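Local coordinates for protein amino acid amide racemase (PDB 6GIO) that binds pyridoxal-5'-phosphate and belongs to the class-III aminotransferase family of PLP-dependent fold-type I enzymes, here assembled as two subunits, at residues R42-S48 with Y380-F386; D93-I97 with L310-E314; S209-L213 with Y388-N392. All coordinates share one frame; numbering follows the deposited sequence.

Interaction 1: residues R42-S48 with Y380-F386; sequences RSILDLS and YQLGAAF
Arg42, Ala385 and Gly383 carry this contact, in which strand 43-46 runs parallel to strand 384-389 and Arg42, just ahead of strand 43-46, grips the end of helix 369-382. The guanidinium of Arg42 presents its edge to the last helical turn: NH1 bonds to Tyr380 O at 3.1 Å, in both the guanidinium and the carbonyl planes, and NH2 adds a weak bond to the same oxygen. NH2 also lies over one face of the Tyr380 ring, 3.3 Å from CE1, a cation-pi contact with the two planes nearly perpendicular (83°). The Arg42 chain leaves with CG anti to the backbone N (chi1 -163°) and bends at chi3, which swings the guanidinium back over Ile44 CD1, a methyl lying against its face. Gly383, at positive phi, closes a Schellman motif; its N is a second donor to Tyr380 O, and its own O accepts from Leu45 N at 2.9 Å. Ala385 N then bonds to Leu45 O (3.0 Å), nearly along the C=O axis, and Ala385 O takes a weak bond from Leu47 N. Ala385 CB meets Ile44 CG2 at 3.9 Å, while Ala384 CB touches Leu47 CD1 at the same distance. At the end of the strand, Asp46 OD1 receives Ser48 N from above the carboxylate plane, an Asx turn; Ser48 OG, close to the same oxygen, also bonds to Tyr82 OH of the second subunit, and that Tyr82 packs on Asp46 and Ala385. Glu38 on strand 35-38 ties down both Arg42 NH2 and Tyr380 OH. Helix 406-424 lies on the Leu45 and Ala384 face. In the mixed sheet, strand 43-46 is flanked by 35-38 and strand 384-389 by 395-398.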
ATOM      1  N   ARG C  42     -21.074   4.593 -22.664  1.00 30.09           N
ATOM      2  CA  ARG C  42     -20.154   4.820 -23.804  1.00 30.34           C
ATOM      3  C   ARG C  42     -18.846   4.048 -23.559  1.00 28.81           C
ATOM      4  O   ARG C  42     -18.335   4.025 -22.449  1.00 29.49           O
ATOM      5  CB  ARG C  42     -19.883   6.306 -23.971  1.00 30.92           C
ATOM      6  CG  ARG C  42     -19.285   6.724 -25.318  1.00 31.83           C
ATOM      7  CD  ARG C  42     -19.304   8.250 -25.492  1.00 28.85           C
ATOM      8  NE  ARG C  42     -18.584   8.953 -24.421  1.00 30.30           N
ATOM      9  CZ  ARG C  42     -17.355   9.478 -24.509  1.00 29.94           C
ATOM     10  NH1 ARG C  42     -16.653   9.411 -25.626  1.00 29.14           N
ATOM     11  NH2 ARG C  42     -16.815  10.086 -23.457  1.00 30.87           N
ATOM     12  N   SER C  43     -18.327   3.430 -24.601  1.00 30.42           N
ATOM     13  CA  SER C  43     -17.157   2.560 -24.517  1.00 33.13           C
ATOM     14  C   SER C  43     -15.901   3.279 -24.991  1.00 33.50           C
ATOM     15  O   SER C  43     -15.772   3.560 -26.169  1.00 40.21           O
ATOM     16  CB  SER C  43     -17.394   1.322 -25.372  1.00 33.30           C
ATOM     17  OG  SER C  43     -16.179   0.660 -25.688  1.00 37.23           O
ATOM     18  N   ILE C  44     -14.949   3.519 -24.088  1.00 31.80           N
ATOM     19  CA  ILE C  44     -13.770   4.358 -24.378  1.00 28.94           C
ATOM     20  C   ILE C  44     -12.521   3.501 -24.568  1.00 27.50           C
ATOM     21  O   ILE C  44     -12.261   2.628 -23.774  1.00 25.71           O
ATOM     22  CB  ILE C  44     -13.509   5.309 -23.210  1.00 27.72           C
ATOM     23  CG1 ILE C  44     -14.789   6.083 -22.856  1.00 29.88           C
ATOM     24  CG2 ILE C  44     -12.341   6.265 -23.505  1.00 28.62           C
ATOM     25  CD1 ILE C  44     -15.360   6.893 -23.989  1.00 30.51           C
ATOM     26  N   LEU C  45     -11.744   3.766 -25.613  1.00 28.01           N
ATOM     27  CA  LEU C  45     -10.496   3.036 -25.836  1.00 27.55           C
ATOM     28  C   LEU C  45      -9.451   3.472 -24.797  1.00 26.31           C
ATOM     29  O   LEU C  45      -9.156   4.647 -24.672  1.00 26.08           O
ATOM     30  CB  LEU C  45      -9.990   3.254 -27.267  1.00 25.43           C
ATOM     31  CG  LEU C  45      -8.645   2.569 -27.580  1.00 27.17           C
ATOM     32  CD1 LEU C  45      -8.669   1.064 -27.343  1.00 26.93           C
ATOM     33  CD2 LEU C  45      -8.188   2.843 -29.009  1.00 27.03           C
ATOM     34  N   ASP C  46      -8.881   2.521 -24.056  1.00 27.95           N
ATOM     35  CA  ASP C  46      -7.975   2.885 -22.992  1.00 26.93           C
ATOM     36  C   ASP C  46      -6.538   2.862 -23.450  1.00 26.76           C
ATOM     37  O   ASP C  46      -5.904   1.820 -23.487  1.00 27.42           O
ATOM     38  CB  ASP C  46      -8.137   2.028 -21.731  1.00 28.55           C
ATOM     39  CG  ASP C  46      -7.282   2.575 -20.543  1.00 29.59           C
ATOM     40  OD1 ASP C  46      -7.117   3.825 -20.477  1.00 26.62           O
ATOM     41  OD2 ASP C  46      -6.782   1.768 -19.703  1.00 30.35           O
ATOM     42  N   LEU C  47      -6.010   4.052 -23.714  1.00 25.72           N
ATOM     43  CA  LEU C  47      -4.583   4.209 -24.008  1.00 26.14           C
ATOM     44  C   LEU C  47      -3.758   4.554 -22.762  1.00 25.67           C
ATOM     45  O   LEU C  47      -2.532   4.602 -22.817  1.00 26.38           O
ATOM     46  CB  LEU C  47      -4.429   5.287 -25.055  1.00 26.63           C
ATOM     47  CG  LEU C  47      -5.264   5.068 -26.318  1.00 27.99           C
ATOM     48  CD1 LEU C  47      -5.198   6.297 -27.217  1.00 27.46           C
ATOM     49  CD2 LEU C  47      -4.775   3.825 -27.040  1.00 27.26           C
ATOM     50  N   SER C  48      -4.438   4.770 -21.645  1.00 24.18           N
ATOM     51  CA  SER C  48      -3.785   5.006 -20.366  1.00 27.64           C
ATOM     52  C   SER C  48      -3.339   3.771 -19.590  1.00 27.40           C
ATOM     53  O   SER C  48      -2.445   3.893 -18.764  1.00 25.70           O
ATOM     54  CB  SER C  48      -4.687   5.857 -19.467  1.00 26.25           C
ATOM     55  OG  SER C  48      -5.677   5.096 -18.819  1.00 27.72           O
ATOM     56  N   TYR C 380     -10.882  12.321 -25.000  1.00 25.01           N
ATOM     57  CA  TYR C 380     -11.947  11.739 -24.230  1.00 26.71           C
ATOM     58  C   TYR C 380     -13.306  11.861 -24.964  1.00 27.36           C
ATOM     59  O   TYR C 380     -14.033  10.878 -25.068  1.00 26.81           O
ATOM     60  CB  TYR C 380     -11.971  12.408 -22.849  1.00 25.32           C
ATOM     61  CG  TYR C 380     -13.315  12.416 -22.211  1.00 26.95           C
ATOM     62  CD1 TYR C 380     -13.791  11.276 -21.552  1.00 27.88           C
ATOM     63  CD2 TYR C 380     -14.143  13.562 -22.276  1.00 27.59           C
ATOM     64  CE1 TYR C 380     -15.039  11.273 -20.971  1.00 28.75           C
ATOM     65  CE2 TYR C 380     -15.403  13.563 -21.703  1.00 27.67           C
ATOM     66  CZ  TYR C 380     -15.835  12.419 -21.051  1.00 29.52           C
ATOM     67  OH  TYR C 380     -17.059  12.384 -20.452  1.00 30.69           O
ATOM     68  N   GLN C 381     -13.633  13.029 -25.502  1.00 28.53           N
ATOM     69  CA  GLN C 381     -14.932  13.173 -26.210  1.00 28.73           C
ATOM     70  C   GLN C 381     -14.949  12.340 -27.488  1.00 29.45           C
ATOM     71  O   GLN C 381     -15.969  11.858 -27.883  1.00 28.08           O
ATOM     72  CB  GLN C 381     -15.187  14.616 -26.590  1.00 30.10           C
ATOM     73  CG  GLN C 381     -15.300  15.550 -25.447  1.00 29.61           C
ATOM     74  CD  GLN C 381     -15.663  16.940 -25.952  1.00 33.61           C
ATOM     75  OE1 GLN C 381     -14.944  17.528 -26.747  1.00 34.41           O
ATOM     76  NE2 GLN C 381     -16.785  17.460 -25.489  1.00 32.78           N
ATOM     77  N   LEU C 382     -13.798  12.175 -28.119  1.00 28.11           N
ATOM     78  CA  LEU C 382     -13.697  11.362 -29.306  1.00 31.94           C
ATOM     79  C   LEU C 382     -13.571   9.865 -29.029  1.00 31.09           C
ATOM     80  O   LEU C 382     -13.525   9.084 -29.988  1.00 29.66           O
ATOM     81  CB  LEU C 382     -12.507  11.822 -30.184  1.00 34.65           C
ATOM     82  CG  LEU C 382     -12.613  13.269 -30.672  1.00 38.44           C
ATOM     83  CD1 LEU C 382     -11.292  13.696 -31.316  1.00 40.12           C
ATOM     84  CD2 LEU C 382     -13.801  13.435 -31.632  1.00 39.94           C
ATOM     85  N   GLY C 383     -13.504   9.464 -27.749  1.00 29.11           N
ATOM     86  CA  GLY C 383     -13.515   8.035 -27.384  1.00 28.51           C
ATOM     87  C   GLY C 383     -12.162   7.400 -27.045  1.00 28.89           C
ATOM     88  O   GLY C 383     -11.994   6.179 -27.154  1.00 27.36           O
ATOM     89  N   ALA C 384     -11.205   8.207 -26.590  1.00 27.41           N
ATOM     90  CA  ALA C 384      -9.924   7.670 -26.090  1.00 27.02           C
ATOM     91  C   ALA C 384      -9.505   8.330 -24.781  1.00 26.70           C
ATOM     92  O   ALA C 384      -9.640   9.564 -24.613  1.00 26.21           O
ATOM     93  CB  ALA C 384      -8.831   7.824 -27.113  1.00 26.08           C
ATOM     94  N   ALA C 385      -9.003   7.494 -23.862  1.00 25.66           N
ATOM     95  CA  ALA C 385      -8.529   7.942 -22.561  1.00 23.35           C
ATOM     96  C   ALA C 385      -6.996   7.968 -22.515  1.00 24.78           C
ATOM     97  O   ALA C 385      -6.335   6.910 -22.645  1.00 22.63           O
ATOM     98  CB  ALA C 385      -9.074   7.053 -21.451  1.00 22.36           C
ATOM     99  N   PHE C 386      -6.424   9.154 -22.301  1.00 24.32           N
ATOM    100  CA  PHE C 386      -4.960   9.224 -22.104  1.00 24.19           C
ATOM    101  C   PHE C 386      -4.620  10.359 -21.174  1.00 22.41           C
ATOM    102  O   PHE C 386      -5.528  11.025 -20.649  1.00 19.97           O
ATOM    103  CB  PHE C 386      -4.180   9.246 -23.442  1.00 25.08           C
ATOM    104  CG  PHE C 386      -4.668  10.269 -24.441  1.00 27.57           C
ATOM    105  CD1 PHE C 386      -5.829  10.042 -25.192  1.00 28.36           C
ATOM    106  CD2 PHE C 386      -3.944  11.435 -24.676  1.00 28.82           C
ATOM    107  CE1 PHE C 386      -6.281  10.973 -26.118  1.00 27.64           C
ATOM    108  CE2 PHE C 386      -4.392  12.376 -25.604  1.00 30.31           C
ATOM    109  CZ  PHE C 386      -5.565  12.149 -26.313  1.00 31.09           C
TER

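Interaction 2: residues D93-I97 with L310-E314; sequences DLLRI and LNTIE
A helix-helix packing joins 93-97, in helix 85-97, to 310-314, in helix 300-315, with Leu310 meeting Asp93, Leu94 and Ile97 beside a salt bridge between Arg96 and Glu314. The axes of these two short segments run in roughly the same direction, 32° apart, and approach to 12.1 Å, so side chains rather than backbones make the contact. Arg96 meets Glu314 end-on with two nitrogens: NH1 to OE1 at 2.7 Å and NH2 to OE2 at 3.1 Å, both nearly straight. Guanidinium and carboxylate are almost coplanar (18°), and the paired bonds should fix the rotation of both groups. Arg96 starts with CG anti to the backbone N (chi1 -177°) and bends at chi3, which turns its edge across to the other helix. Its NH2 has a further, long salt bridge to Asp93 OD1, and Ile97 CG2 lies against one guanidinium face, offset toward the rim. Beneath this polar layer, Leu310 CD1 reaches Asp93 CB at 3.8 Å and Leu94 CD2 at 3.9 Å, while its CD2 meets Ile97 CD1 at 4.0 Å. Asp93 OD2 is paired with Arg307, about one turn before Leu310 in helix 300-315, which extends the charged network between the helices. Leu94 continues the apolar layer onto Phe108 of strand 104-109 and Ala277 of strand 276-281, neighbours at one end of a seven-stranded sheet.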
ATOM      1  N   ASP C  93       8.507 -17.353  -9.512  1.00 24.97           N
ATOM      2  CA  ASP C  93       8.382 -16.809 -10.888  1.00 24.67           C
ATOM      3  C   ASP C  93       9.264 -15.580 -11.125  1.00 25.14           C
ATOM      4  O   ASP C  93       9.919 -15.480 -12.187  1.00 22.40           O
ATOM      5  CB  ASP C  93       6.966 -16.364 -11.248  1.00 24.81           C
ATOM      6  CG  ASP C  93       5.969 -17.511 -11.319  1.00 26.37           C
ATOM      7  OD1 ASP C  93       6.381 -18.679 -11.334  1.00 27.01           O
ATOM      8  OD2 ASP C  93       4.735 -17.230 -11.326  1.00 27.38           O
ATOM      9  N   LEU C  94       9.252 -14.633 -10.170  1.00 23.98           N
ATOM     10  CA  LEU C  94      10.018 -13.380 -10.323  1.00 21.71           C
ATOM     11  C   LEU C  94      11.507 -13.667 -10.263  1.00 22.23           C
ATOM     12  O   LEU C  94      12.293 -13.032 -10.980  1.00 22.76           O
ATOM     13  CB  LEU C  94       9.645 -12.387  -9.258  1.00 21.00           C
ATOM     14  CG  LEU C  94       8.257 -11.732  -9.456  1.00 21.08           C
ATOM     15  CD1 LEU C  94       7.815 -11.035  -8.180  1.00 21.28           C
ATOM     16  CD2 LEU C  94       8.299 -10.748 -10.593  1.00 20.34           C
ATOM     17  N   LEU C  95      11.910 -14.590  -9.414  1.00 20.52           N
ATOM     18  CA  LEU C  95      13.353 -15.011  -9.434  1.00 23.78           C
ATOM     19  C   LEU C  95      13.756 -15.640 -10.756  1.00 24.75           C
ATOM     20  O   LEU C  95      14.798 -15.317 -11.301  1.00 28.98           O
ATOM     21  CB  LEU C  95      13.687 -15.950  -8.285  1.00 24.38           C
ATOM     22  CG  LEU C  95      13.593 -15.195  -6.961  1.00 26.79           C
ATOM     23  CD1 LEU C  95      13.788 -16.100  -5.754  1.00 28.34           C
ATOM     24  CD2 LEU C  95      14.566 -14.046  -6.916  1.00 26.68           C
ATOM     25  N   ARG C  96      12.919 -16.513 -11.290  1.00 26.87           N
ATOM     26  CA  ARG C  96      13.183 -17.146 -12.552  1.00 29.23           C
ATOM     27  C   ARG C  96      13.241 -16.140 -13.710  1.00 28.24           C
ATOM     28  O   ARG C  96      14.122 -16.234 -14.528  1.00 27.02           O
ATOM     29  CB  ARG C  96      12.097 -18.211 -12.820  1.00 32.68           C
ATOM     30  CG  ARG C  96      12.269 -19.041 -14.089  1.00 33.53           C
ATOM     31  CD  ARG C  96      11.132 -20.065 -14.271  1.00 36.40           C
ATOM     32  NE  ARG C  96       9.813 -19.453 -14.063  1.00 42.35           N
ATOM     33  CZ  ARG C  96       9.091 -18.826 -14.997  1.00 41.30           C
ATOM     34  NH1 ARG C  96       9.522 -18.733 -16.259  1.00 41.70           N
ATOM     35  NH2 ARG C  96       7.921 -18.293 -14.667  1.00 41.74           N
ATOM     36  N   ILE C  97      12.300 -15.192 -13.800  1.00 27.00           N
ATOM     37  CA  ILE C  97      12.305 -14.274 -14.943  1.00 26.25           C
ATOM     38  C   ILE C  97      13.267 -13.084 -14.835  1.00 28.35           C
ATOM     39  O   ILE C  97      13.423 -12.319 -15.778  1.00 26.92           O
ATOM     40  CB  ILE C  97      10.884 -13.749 -15.291  1.00 25.64           C
ATOM     41  CG1 ILE C  97      10.370 -12.739 -14.279  1.00 24.64           C
ATOM     42  CG2 ILE C  97       9.927 -14.910 -15.468  1.00 26.20           C
ATOM     43  CD1 ILE C  97       9.204 -11.888 -14.797  1.00 24.63           C
ATOM     44  N   LEU C 310       2.252 -12.531 -15.340  1.00 24.96           N
ATOM     45  CA  LEU C 310       3.538 -13.038 -15.815  1.00 24.87           C
ATOM     46  C   LEU C 310       3.340 -14.217 -16.742  1.00 27.48           C
ATOM     47  O   LEU C 310       3.997 -14.312 -17.772  1.00 26.30           O
ATOM     48  CB  LEU C 310       4.417 -13.462 -14.645  1.00 26.05           C
ATOM     49  CG  LEU C 310       4.835 -12.401 -13.639  1.00 27.04           C
ATOM     50  CD1 LEU C 310       5.937 -12.977 -12.756  1.00 28.99           C
ATOM     51  CD2 LEU C 310       5.330 -11.141 -14.312  1.00 27.57           C
ATOM     52  N   ASN C 311       2.409 -15.117 -16.411  1.00 29.84           N
ATOM     53  CA  ASN C 311       2.263 -16.321 -17.232  1.00 29.01           C
ATOM     54  C   ASN C 311       1.775 -15.948 -18.645  1.00 27.01           C
ATOM     55  O   ASN C 311       2.314 -16.434 -19.639  1.00 26.23           O
ATOM     56  CB  ASN C 311       1.329 -17.331 -16.556  1.00 30.87           C
ATOM     57  CG  ASN C 311       1.203 -18.628 -17.335  1.00 30.86           C
ATOM     58  OD1 ASN C 311       2.151 -19.399 -17.456  1.00 32.86           O
ATOM     59  ND2 ASN C 311       0.042 -18.848 -17.885  1.00 29.92           N
ATOM     60  N   THR C 312       0.770 -15.067 -18.726  1.00 23.17           N
ATOM     61  CA  THR C 312       0.244 -14.592 -19.995  1.00 22.63           C
ATOM     62  C   THR C 312       1.281 -13.882 -20.848  1.00 23.13           C
ATOM     63  O   THR C 312       1.382 -14.098 -22.064  1.00 24.54           O
ATOM     64  CB  THR C 312      -0.905 -13.628 -19.728  1.00 22.37           C
ATOM     65  OG1 THR C 312      -1.878 -14.303 -18.941  1.00 20.84           O
ATOM     66  CG2 THR C 312      -1.510 -13.161 -20.981  1.00 23.61           C
ATOM     67  N   ILE C 313       2.078 -13.037 -20.210  1.00 24.08           N
ATOM     68  CA  ILE C 313       3.142 -12.310 -20.901  1.00 25.61           C
ATOM     69  C   ILE C 313       4.195 -13.258 -21.481  1.00 25.86           C
ATOM     70  O   ILE C 313       4.656 -13.035 -22.602  1.00 25.03           O
ATOM     71  CB  ILE C 313       3.795 -11.235 -19.957  1.00 25.40           C
ATOM     72  CG1 ILE C 313       2.852 -10.032 -19.768  1.00 25.89           C
ATOM     73  CG2 ILE C 313       5.108 -10.703 -20.503  1.00 25.16           C
ATOM     74  CD1 ILE C 313       3.190  -9.255 -18.520  1.00 28.04           C
ATOM     75  N   GLU C 314       4.609 -14.281 -20.736  1.00 26.93           N
ATOM     76  CA  GLU C 314       5.558 -15.264 -21.284  1.00 31.91           C
ATOM     77  C   GLU C 314       4.884 -16.122 -22.367  1.00 34.49           C
ATOM     78  O   GLU C 314       5.447 -16.307 -23.428  1.00 33.48           O
ATOM     79  CB  GLU C 314       6.094 -16.233 -20.221  1.00 36.39           C
ATOM     80  CG  GLU C 314       6.895 -15.606 -19.089  1.00 41.99           C
ATOM     81  CD  GLU C 314       7.241 -16.616 -17.982  1.00 47.93           C
ATOM     82  OE1 GLU C 314       8.200 -17.402 -18.184  1.00 49.06           O
ATOM     83  OE2 GLU C 314       6.575 -16.622 -16.906  1.00 50.46           O
TER

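Interaction 3: residues S209-L213 with Y388-N392; sequences SDGGL and YVGLN
Two backbone hydrogen bonds join the 209-213 loop to the end of strand 384-389: Gly390 N to Asp210 O at 2.9 Å and Leu391 N to Gly211 O at 3.2 Å. In this fold-type I chain they tie the wall of the PLP pocket, where Ser209 touches the cofactor, to a strand of a different sheet from strand 199-204, which leads into this loop. Both donors stand above the plane of the carbonyl they reach, Leu391 N 64° out of it; 209-213 is a loop, so this is no strand pairing. The Asp210 carbonyl is also held by His152 NE2. Within the loop, Ser209 O accepts from both Gly212 N and Leu213 N, which folds 209-213 into a tight turn; on the pocket side Ser209 OG is bonded to Glu205 OE2. Gly212 and Gly390 let the backbones come close: their CA atoms are 3.7 Å apart, and both adopt positive phi angles at which a CB would press on the preceding carbonyl oxygen. Gly390 CA also makes a CA-H...O contact with Gly211 O. Around this core, Val389 wedges toward the loop with its two methyls divided. CG1 faces the carboxylate of Asp210, meeting OD1 at 3.8 Å, and CG2 touches both Ser209 O and Leu213 CD1. The torsion of Val389 (chi1 -63°) sets CG1 opposite the carbonyl carbon and CG2 between backbone N and carbonyl, which produces this split. Val389 and Leu213 cross at about a right angle, and both rest on Glu397 of strand 395-398. Arg347 on strand 343-349 takes up Gly212 O. At the outer end Leu391 folds back over Gly211: its CG lies 3.5 Å from Gly211 O, and its CD2 4.1 Å from Gly211 CA.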
ATOM      1  N   SER C 209       9.995   8.429 -16.319  1.00 25.88           N
ATOM      2  CA  SER C 209       8.550   8.281 -16.551  1.00 28.07           C
ATOM      3  C   SER C 209       7.812   9.609 -16.431  1.00 30.01           C
ATOM      4  O   SER C 209       7.624  10.298 -17.434  1.00 28.02           O
ATOM      5  CB  SER C 209       7.964   7.273 -15.556  1.00 28.19           C
ATOM      6  OG  SER C 209       8.263   7.634 -14.199  1.00 32.00           O
ATOM      7  N   ASP C 210       7.428   9.982 -15.212  1.00 31.15           N
ATOM      8  CA  ASP C 210       6.752  11.258 -15.006  1.00 34.80           C
ATOM      9  C   ASP C 210       7.622  12.451 -15.363  1.00 33.15           C
ATOM     10  O   ASP C 210       7.116  13.544 -15.584  1.00 28.94           O
ATOM     11  CB  ASP C 210       6.221  11.389 -13.595  1.00 38.82           C
ATOM     12  CG  ASP C 210       4.811  10.896 -13.487  1.00 44.95           C
ATOM     13  OD1 ASP C 210       3.864  11.664 -13.849  1.00 46.88           O
ATOM     14  OD2 ASP C 210       4.655   9.732 -13.076  1.00 44.55           O
ATOM     15  N   GLY C 211       8.929  12.235 -15.453  1.00 31.06           N
ATOM     16  CA  GLY C 211       9.820  13.284 -15.935  1.00 31.21           C
ATOM     17  C   GLY C 211       9.664  13.672 -17.393  1.00 30.05           C
ATOM     18  O   GLY C 211      10.096  14.758 -17.786  1.00 31.23           O
ATOM     19  N   GLY C 212       9.029  12.809 -18.185  1.00 28.65           N
ATOM     20  CA  GLY C 212       8.742  13.074 -19.601  1.00 28.02           C
ATOM     21  C   GLY C 212       8.966  11.941 -20.574  1.00 25.78           C
ATOM     22  O   GLY C 212       9.161  12.188 -21.761  1.00 26.64           O
ATOM     23  N   LEU C 213       8.907  10.701 -20.097  1.00 26.22           N
ATOM     24  CA  LEU C 213       9.190   9.517 -20.916  1.00 26.43           C
ATOM     25  C   LEU C 213      10.487   9.684 -21.722  1.00 27.40           C
ATOM     26  O   LEU C 213      10.548   9.518 -22.968  1.00 26.02           O
ATOM     27  CB  LEU C 213       7.970   9.187 -21.778  1.00 28.97           C
ATOM     28  CG  LEU C 213       6.830   8.578 -20.954  1.00 30.45           C
ATOM     29  CD1 LEU C 213       5.464   8.845 -21.572  1.00 30.12           C
ATOM     30  CD2 LEU C 213       7.062   7.081 -20.768  1.00 32.58           C
ATOM     31  N   TYR C 388      -1.173  13.237 -19.621  1.00 27.77           N
ATOM     32  CA  TYR C 388       0.145  13.790 -19.897  1.00 27.95           C
ATOM     33  C   TYR C 388       1.099  13.740 -18.700  1.00 27.43           C
ATOM     34  O   TYR C 388       0.691  13.690 -17.539  1.00 24.21           O
ATOM     35  CB  TYR C 388       0.062  15.218 -20.399  1.00 29.88           C
ATOM     36  CG  TYR C 388      -0.653  16.168 -19.481  1.00 31.33           C
ATOM     37  CD1 TYR C 388      -0.009  16.788 -18.423  1.00 33.40           C
ATOM     38  CD2 TYR C 388      -1.987  16.455 -19.697  1.00 34.81           C
ATOM     39  CE1 TYR C 388      -0.682  17.686 -17.601  1.00 36.19           C
ATOM     40  CE2 TYR C 388      -2.660  17.338 -18.899  1.00 37.24           C
ATOM     41  CZ  TYR C 388      -2.018  17.953 -17.859  1.00 36.08           C
ATOM     42  OH  TYR C 388      -2.767  18.825 -17.107  1.00 42.09           O
ATOM     43  N   VAL C 389       2.376  13.779 -19.026  1.00 26.27           N
ATOM     44  CA  VAL C 389       3.424  13.760 -18.037  1.00 27.06           C
ATOM     45  C   VAL C 389       4.435  14.821 -18.385  1.00 27.07           C
ATOM     46  O   VAL C 389       4.201  15.645 -19.278  1.00 23.54           O
ATOM     47  CB  VAL C 389       4.076  12.360 -17.958  1.00 29.10           C
ATOM     48  CG1 VAL C 389       3.022  11.355 -17.499  1.00 29.61           C
ATOM     49  CG2 VAL C 389       4.720  11.947 -19.279  1.00 27.30           C
ATOM     50  N   GLY C 390       5.521  14.860 -17.621  1.00 27.92           N
ATOM     51  CA  GLY C 390       6.700  15.657 -17.986  1.00 29.35           C
ATOM     52  C   GLY C 390       6.953  16.790 -17.023  1.00 27.88           C
ATOM     53  O   GLY C 390       6.046  17.323 -16.425  1.00 26.15           O
ATOM     54  N   LEU C 391       8.203  17.180 -16.889  1.00 27.90           N
ATOM     55  CA  LEU C 391       8.536  18.307 -16.015  1.00 30.93           C
ATOM     56  C   LEU C 391       7.885  19.615 -16.502  1.00 32.11           C
ATOM     57  O   LEU C 391       7.763  20.537 -15.721  1.00 30.40           O
ATOM     58  CB  LEU C 391      10.058  18.467 -15.912  1.00 33.50           C
ATOM     59  CG  LEU C 391      10.801  17.229 -15.364  1.00 37.04           C
ATOM     60  CD1 LEU C 391      12.315  17.402 -15.385  1.00 40.01           C
ATOM     61  CD2 LEU C 391      10.346  16.847 -13.969  1.00 38.60           C
ATOM     62  N   ASN C 392       7.471  19.684 -17.785  1.00 30.42           N
ATOM     63  CA  ASN C 392       6.768  20.848 -18.313  1.00 30.44           C
ATOM     64  C   ASN C 392       5.287  20.599 -18.641  1.00 29.75           C
ATOM     65  O   ASN C 392       4.662  21.419 -19.282  1.00 29.98           O
ATOM     66  CB  ASN C 392       7.543  21.376 -19.522  1.00 32.95           C
ATOM     67  CG  ASN C 392       8.970  21.793 -19.154  1.00 33.17           C
ATOM     68  OD1 ASN C 392       9.151  22.789 -18.488  1.00 36.70           O
ATOM     69  ND2 ASN C 392       9.969  21.023 -19.575  1.00 34.12           N
TER

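In the fold
Interactions 1 and 3 use the two ends of strand 384-389, with centres about 20 Å apart: the first pairs it in parallel with strand 43-46, the second fastens its far end to the loop at the PLP pocket. Both are buried and rely largely on backbone bonds, helped by glycines, though interaction 1 adds an arginine at its partly exposed end. Interaction 2 is only partly buried, lies on the other side of the chain's centre from interaction 3, and shares no element with either; there side chains do all the bonding, with a salt bridge beside leucine and isoleucine contacts between two helices, of which 85-97 packs on the sheet holding strands 104-109 and 276-281.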